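Transcriptional regulator, MerR family (Listeria monocytogenes str. 4b F2365, PDB 3GP4) probably binds promoter DNA as a dimer through a winged helix-turn-helix domain of the MerR family and regulates transcription. Local coordinates at residues R20-I25 with F51-R56; P29-N34 with R39-E44. One frame throughout, in Å; residues are numbered along the deposited sequence.

Contact 1 of 2, residues R20-I25 with F51-R56; sequences RYYERI and FTRQMR. With GOL (glycerol), chain C.
Thr-52 and Tyr-22 meet methyl to ring: CG2 of Thr-52 sits 3.5 Å from the centroid of the Tyr-22 ring and 14° off the ring normal, a CH-pi contact over the face. The distances to the six ring carbons run from 3.4 Å (CG2 to CZ) to 4.0 Å (CG2 to CG), so the methyl is near the centre but shifted toward the phenol end. The rotamer of Thr-52 explains it: with OG1 beside the backbone N (chi1 -62°), the methyl is left to face helix 16-25, while OG1 bonds back to the carbonyl of Trp-48 in its own helix. Arg-53 covers the phenol end, its CD lying 3.5 Å from OH of Tyr-22. That hydroxyl forms a hydrogen bond of 2.6 Å with O1 of a glycerol, probably taken up from the crystallisation liquor. In this crystal the same glycerol spans Tyr-22 and Arg-56, accepting a bond at O3 from NH2 of Arg-56 (3.0 Å, 159° at the hydrogen). Helices 16-25 and 43-57 of the presumed DNA-binding domain therefore meet here through apolar packing of a methyl on a tyrosine face, with no direct hydrogen bond between the segments and a phenol hydroxyl able to bond to a small polar molecule.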
loop_
_atom_site.group_PDB
_atom_site.type_symbol
_atom_site.label_atom_id
_atom_site.label_comp_id
_atom_site.label_asym_id
_atom_site.label_seq_id
_atom_site.Cartn_x
_atom_site.Cartn_y
_atom_site.Cartn_z
ATOM N N ARG A 20 2.647 6.738 -23.000
ATOM C CA ARG A 20 1.949 7.801 -23.737
ATOM C C ARG A 20 1.106 8.654 -22.777
ATOM O O ARG A 20 1.059 9.883 -22.910
ATOM C CB ARG A 20 1.019 7.248 -24.832
ATOM C CG ARG A 20 1.692 6.575 -26.044
ATOM C CD ARG A 20 0.655 5.820 -26.887
ATOM N NE ARG A 20 1.282 5.280 -28.088
ATOM C CZ ARG A 20 1.678 4.015 -28.246
ATOM N NH1 ARG A 20 1.466 3.112 -27.299
ATOM N NH2 ARG A 20 2.272 3.652 -29.378
ATOM N N TYR A 21 0.428 7.975 -21.845
ATOM C CA TYR A 21 -0.382 8.666 -20.828
ATOM C C TYR A 21 0.475 9.580 -19.909
ATOM O O TYR A 21 0.106 10.711 -19.657
ATOM C CB TYR A 21 -1.169 7.620 -20.012
ATOM C CG TYR A 21 -1.827 8.171 -18.753
ATOM C CD1 TYR A 21 -2.967 8.958 -18.828
ATOM C CD2 TYR A 21 -1.304 7.871 -17.491
ATOM C CE1 TYR A 21 -3.570 9.463 -17.670
ATOM C CE2 TYR A 21 -1.898 8.361 -16.333
ATOM C CZ TYR A 21 -3.023 9.146 -16.437
ATOM O OH TYR A 21 -3.590 9.611 -15.289
ATOM N N TYR A 22 1.601 9.072 -19.415
ATOM C CA TYR A 22 2.556 9.874 -18.618
ATOM C C TYR A 22 2.964 11.144 -19.376
ATOM O O TYR A 22 3.020 12.223 -18.792
ATOM C CB TYR A 22 3.848 9.108 -18.333
ATOM C CG TYR A 22 3.813 8.005 -17.300
ATOM C CD1 TYR A 22 2.682 7.780 -16.496
ATOM C CD2 TYR A 22 4.938 7.201 -17.104
ATOM C CE1 TYR A 22 2.687 6.757 -15.540
ATOM C CE2 TYR A 22 4.951 6.176 -16.164
ATOM C CZ TYR A 22 3.820 5.963 -15.395
ATOM O OH TYR A 22 3.858 4.953 -14.485
ATOM N N GLU A 23 3.250 11.015 -20.663
ATOM C CA GLU A 23 3.688 12.220 -21.409
ATOM C C GLU A 23 2.495 13.177 -21.580
ATOM O O GLU A 23 2.602 14.392 -21.338
ATOM C CB GLU A 23 4.322 11.847 -22.767
ATOM C CG GLU A 23 4.736 13.119 -23.633
ATOM C CD GLU A 23 5.102 12.749 -25.064
ATOM O OE1 GLU A 23 4.656 11.676 -25.519
ATOM O OE2 GLU A 23 5.847 13.512 -25.739
ATOM N N ARG A 24 1.361 12.624 -22.001
ATOM C CA ARG A 24 0.174 13.413 -22.287
ATOM C C ARG A 24 -0.248 14.246 -21.088
ATOM O O ARG A 24 -0.607 15.403 -21.244
ATOM C CB ARG A 24 -0.990 12.496 -22.699
ATOM C CG ARG A 24 -2.243 13.248 -23.008
ATOM C CD ARG A 24 -3.239 12.410 -23.777
ATOM N NE ARG A 24 -3.793 11.305 -22.976
ATOM C CZ ARG A 24 -4.739 11.482 -22.052
ATOM N NH1 ARG A 24 -5.220 10.443 -21.387
ATOM N NH2 ARG A 24 -5.226 12.707 -21.815
ATOM N N ILE A 25 -0.230 13.679 -19.891
ATOM C CA ILE A 25 -0.734 14.455 -18.751
ATOM C C ILE A 25 0.353 15.215 -17.954
ATOM O O ILE A 25 0.062 15.890 -16.968
ATOM C CB ILE A 25 -1.656 13.632 -17.826
ATOM C CG1 ILE A 25 -0.886 12.572 -17.039
ATOM C CG2 ILE A 25 -2.933 13.148 -18.600
ATOM C CD1 ILE A 25 -1.615 12.244 -15.730
ATOM N N PHE A 51 11.240 6.575 -12.448
ATOM C CA PHE A 51 10.856 7.339 -11.251
ATOM C C PHE A 51 9.332 7.443 -11.087
ATOM O O PHE A 51 8.813 7.238 -9.954
ATOM C CB PHE A 51 11.524 8.716 -11.274
ATOM C CG PHE A 51 11.237 9.582 -10.070
ATOM C CD1 PHE A 51 11.852 9.337 -8.843
ATOM C CD2 PHE A 51 10.386 10.658 -10.192
ATOM C CE1 PHE A 51 11.591 10.173 -7.748
ATOM C CE2 PHE A 51 10.122 11.507 -9.088
ATOM C CZ PHE A 51 10.724 11.262 -7.890
ATOM N N THR A 52 8.620 7.739 -12.188
ATOM C CA THR A 52 7.160 7.914 -12.159
ATOM C C THR A 52 6.476 6.631 -11.739
ATOM O O THR A 52 5.671 6.629 -10.774
ATOM C CB THR A 52 6.597 8.366 -13.531
ATOM O OG1 THR A 52 7.159 9.632 -13.854
ATOM C CG2 THR A 52 5.045 8.519 -13.499
ATOM N N ARG A 53 6.835 5.546 -12.423
ATOM C CA ARG A 53 6.322 4.221 -12.109
ATOM C C ARG A 53 6.521 3.893 -10.615
ATOM O O ARG A 53 5.561 3.515 -9.936
ATOM C CB ARG A 53 6.951 3.139 -12.994
ATOM C CG ARG A 53 6.295 1.743 -12.814
ATOM C CD ARG A 53 4.789 1.828 -13.154
ATOM N NE ARG A 53 3.974 0.767 -12.543
ATOM C CZ ARG A 53 3.009 0.983 -11.652
ATOM N NH1 ARG A 53 2.719 2.226 -11.258
ATOM N NH2 ARG A 53 2.326 -0.044 -11.153
ATOM N N GLN A 54 7.730 4.099 -10.109
ATOM C CA GLN A 54 8.067 3.704 -8.719
ATOM C C GLN A 54 7.294 4.540 -7.731
ATOM O O GLN A 54 6.718 4.013 -6.735
ATOM C CB GLN A 54 9.570 3.785 -8.477
ATOM C CG GLN A 54 10.019 3.349 -7.052
ATOM C CD GLN A 54 11.506 3.588 -6.724
ATOM O OE1 GLN A 54 12.180 4.436 -7.329
ATOM N NE2 GLN A 54 12.015 2.838 -5.735
ATOM N N MET A 55 7.247 5.850 -7.998
ATOM C CA MET A 55 6.494 6.765 -7.143
ATOM C C MET A 55 4.993 6.527 -7.155
ATOM O O MET A 55 4.374 6.539 -6.100
ATOM C CB MET A 55 6.821 8.242 -7.436
ATOM C CG MET A 55 8.257 8.636 -6.997
ATOM S SD MET A 55 8.781 8.227 -5.292
ATOM C CE MET A 55 10.290 7.386 -5.638
ATOM N N ARG A 56 4.411 6.291 -8.330
ATOM C CA ARG A 56 2.984 6.006 -8.409
ATOM C C ARG A 56 2.622 4.724 -7.659
ATOM O O ARG A 56 1.574 4.667 -7.010
ATOM C CB ARG A 56 2.523 5.913 -9.870
ATOM C CG ARG A 56 2.386 7.294 -10.522
ATOM C CD ARG A 56 1.273 8.133 -9.909
ATOM N NE ARG A 56 -0.032 7.510 -10.143
ATOM C CZ ARG A 56 -0.972 7.310 -9.223
ATOM N NH1 ARG A 56 -0.808 7.690 -7.964
ATOM N NH2 ARG A 56 -2.101 6.720 -9.582
HETATM C C1 GOL C . 1.136 5.316 -12.987
HETATM O O1 GOL C . 1.796 4.078 -13.138
HETATM C C2 GOL C . -0.380 5.218 -13.047
HETATM O O2 GOL C . -0.823 4.841 -14.340
HETATM C C3 GOL C . -0.895 6.624 -12.833
HETATM O O3 GOL C . -2.280 6.545 -12.579
#

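Contact 2 of 2, residues P29-N34 with R39-E44; sequences PPIHRN and RKFGAE
Ile-31 reaches from the loop after helix 16-25 onto Arg-39, Lys-40 and Phe-41, and its atoms can be followed outward. From CB the side chain forks. The CG2 branch, anti to the backbone N, stands over the centre of the Phe-41 ring, 4.0 Å from the centroid and 9° off the normal, a CH-pi contact; the same methyl lies 3.4 Å from the carbonyl O of Lys-40. CG1, beside the backbone N, passes CE1 of Phe-41 and leads to CD1. CD1 ends the chain against two neighbours, 3.3 Å from CE1 of Phe-41 and 3.7 Å from CD of Arg-39. The Phe-41 ring also touches Ile-5, Ala-8, Ile-19 and Ile-49, which ties this loop to the helical core.

Backbone pairing fixes the register. Lys-40 N donates to His-32 O at 2.8 Å, nearly straight at 174°, and CA of Arg-39 makes a C-H...O contact with the same oxygen. Arg-33 and Arg-39 face each other in a single beta bridge. Their side chains run side by side in the same direction, with guanidinium planes 36° apart and CG of Arg-39 3.6 Å above the centre of the Arg-33 guanidinium. Both converge on the carboxylate of Glu-23, which probably lets the two guanidinium groups lie this close, and NH1 of Arg-33 also bonds to Ile-31 O (2.8 Å).

Two short extended arms joined by a turn, following the helix-turn-helix and leading into helix 43-57 through Gly-42 at its N-cap, match the wing of a MerR-type winged-helix domain, here reduced to one bridge.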
loop_
_atom_site.group_PDB
_atom_site.type_symbol
_atom_site.label_atom_id
_atom_site.label_comp_id
_atom_site.label_asym_id
_atom_site.label_seq_id
_atom_site.Cartn_x
_atom_site.Cartn_y
_atom_site.Cartn_z
ATOM N N PRO A 29 8.685 14.438 -19.010
ATOM C CA PRO A 29 8.883 15.545 -19.966
ATOM C C PRO A 29 8.490 15.151 -21.402
ATOM O O PRO A 29 8.554 13.973 -21.755
ATOM C CB PRO A 29 10.389 15.843 -19.862
ATOM C CG PRO A 29 10.820 15.287 -18.539
ATOM C CD PRO A 29 9.914 14.085 -18.280
ATOM N N PRO A 30 8.102 16.129 -22.250
ATOM C CA PRO A 30 7.765 15.777 -23.628
ATOM C C PRO A 30 8.910 15.039 -24.320
ATOM O O PRO A 30 10.065 15.367 -24.128
ATOM C CB PRO A 30 7.573 17.139 -24.296
ATOM C CG PRO A 30 7.198 18.042 -23.174
ATOM C CD PRO A 30 8.088 17.588 -22.056
ATOM N N ILE A 31 8.565 14.045 -25.114
ATOM C CA ILE A 31 9.550 13.167 -25.711
ATOM C C ILE A 31 9.880 13.725 -27.096
ATOM O O ILE A 31 8.995 14.187 -27.819
ATOM C CB ILE A 31 9.021 11.720 -25.777
ATOM C CG1 ILE A 31 8.726 11.215 -24.346
ATOM C CG2 ILE A 31 10.002 10.775 -26.494
ATOM C CD1 ILE A 31 7.632 10.151 -24.357
ATOM N N HIS A 32 11.155 13.675 -27.445
ATOM C CA HIS A 32 11.589 14.062 -28.785
ATOM C C HIS A 32 10.915 13.170 -29.857
ATOM O O HIS A 32 10.743 11.949 -29.668
ATOM C CB HIS A 32 13.123 14.042 -28.865
ATOM C CG HIS A 32 13.784 14.977 -27.889
ATOM N ND1 HIS A 32 14.386 16.161 -28.274
ATOM C CD2 HIS A 32 13.918 14.916 -26.539
ATOM C CE1 HIS A 32 14.871 16.777 -27.210
ATOM N NE2 HIS A 32 14.601 16.044 -26.145
ATOM N N ARG A 33 10.510 13.806 -30.957
ATOM C CA ARG A 33 9.940 13.139 -32.114
ATOM C C ARG A 33 11.019 13.137 -33.210
ATOM O O ARG A 33 11.835 14.071 -33.298
ATOM C CB ARG A 33 8.670 13.870 -32.594
ATOM C CG ARG A 33 7.502 13.996 -31.583
ATOM C CD ARG A 33 7.156 12.659 -30.953
ATOM N NE ARG A 33 5.796 12.557 -30.393
ATOM C CZ ARG A 33 5.480 12.820 -29.127
ATOM N NH1 ARG A 33 6.399 13.281 -28.306
ATOM N NH2 ARG A 33 4.226 12.659 -28.688
ATOM N N ASN A 34 11.072 12.089 -34.018
ATOM C CA ASN A 34 12.001 12.116 -35.140
ATOM C C ASN A 34 11.318 12.669 -36.371
ATOM O O ASN A 34 10.164 13.096 -36.315
ATOM C CB ASN A 34 12.694 10.764 -35.387
ATOM C CG ASN A 34 11.731 9.644 -35.792
ATOM O OD1 ASN A 34 10.570 9.871 -36.150
ATOM N ND2 ASN A 34 12.238 8.422 -35.777
ATOM N N ARG A 39 8.076 8.853 -31.571
ATOM C CA ARG A 39 8.900 9.179 -30.408
ATOM C C ARG A 39 10.269 8.496 -30.465
ATOM O O ARG A 39 10.381 7.336 -30.876
ATOM C CB ARG A 39 8.192 8.761 -29.106
ATOM C CG ARG A 39 6.814 9.403 -28.889
ATOM C CD ARG A 39 6.231 8.924 -27.571
ATOM N NE ARG A 39 4.930 9.515 -27.298
ATOM C CZ ARG A 39 3.787 9.135 -27.846
ATOM N NH1 ARG A 39 3.750 8.172 -28.774
ATOM N NH2 ARG A 39 2.668 9.727 -27.475
ATOM N N LYS A 40 11.291 9.218 -30.040
ATOM C CA LYS A 40 12.608 8.649 -29.797
ATOM C C LYS A 40 13.028 8.947 -28.355
ATOM O O LYS A 40 13.056 10.095 -27.916
ATOM C CB LYS A 40 13.649 9.108 -30.826
ATOM C CG LYS A 40 14.158 10.553 -30.744
ATOM C CD LYS A 40 14.961 10.857 -32.011
ATOM C CE LYS A 40 15.732 12.129 -31.898
ATOM N NZ LYS A 40 17.109 11.927 -32.460
ATOM N N PHE A 41 13.295 7.878 -27.623
ATOM C CA PHE A 41 13.593 7.983 -26.208
ATOM C C PHE A 41 15.073 7.978 -25.973
ATOM O O PHE A 41 15.806 7.204 -26.601
ATOM C CB PHE A 41 12.945 6.829 -25.442
ATOM C CG PHE A 41 11.439 6.862 -25.459
ATOM C CD1 PHE A 41 10.752 7.352 -24.369
ATOM C CD2 PHE A 41 10.718 6.403 -26.559
ATOM C CE1 PHE A 41 9.352 7.391 -24.364
ATOM C CE2 PHE A 41 9.315 6.421 -26.555
ATOM C CZ PHE A 41 8.637 6.920 -25.474
ATOM N N GLY A 42 15.490 8.832 -25.046
ATOM C CA GLY A 42 16.858 8.868 -24.528
ATOM C C GLY A 42 16.910 8.410 -23.070
ATOM O O GLY A 42 15.873 8.090 -22.471
ATOM N N ALA A 43 18.108 8.402 -22.495
ATOM C CA ALA A 43 18.278 8.016 -21.079
ATOM C C ALA A 43 17.452 8.844 -20.066
ATOM O O ALA A 43 16.880 8.252 -19.163
ATOM C CB ALA A 43 19.739 8.043 -20.682
ATOM N N GLU A 44 17.426 10.181 -20.171
ATOM C CA GLU A 44 16.650 10.921 -19.177
ATOM C C GLU A 44 15.174 10.586 -19.283
ATOM O O GLU A 44 14.527 10.518 -18.246
ATOM C CB GLU A 44 16.882 12.436 -19.088
ATOM C CG GLU A 44 17.011 12.876 -17.596
ATOM C CD GLU A 44 16.301 14.187 -17.209
ATOM O OE1 GLU A 44 15.608 14.823 -18.040
ATOM O OE2 GLU A 44 16.444 14.587 -16.037
#

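Contacts 1 and 2 belong to one presumed DNA-binding domain, and their centres lie 14 Å apart. Glu-23, on the same helical segment as Tyr-22, joins them: its OE2 forms a salt bridge of 2.6 Å with NH1 of Arg-33, and its OE1 one of 2.8 Å with NE of Arg-39. Arg-20 CG also packs 3.6 Å from NH2 of Arg-39. Thus helix 16-25 meets helix 43-57 through Tyr-22 and the singly bridged 29-34/39-44 wing-like loop through Glu-23, and the 39-44 segment runs through Gly-42 into helix 43-57, whose later turns carry Thr-52 and Arg-53. The d-methionine pocket (Lys-110, Tyr-114, Leu-118) lies on helix 79-130 and shares no residue with either contact.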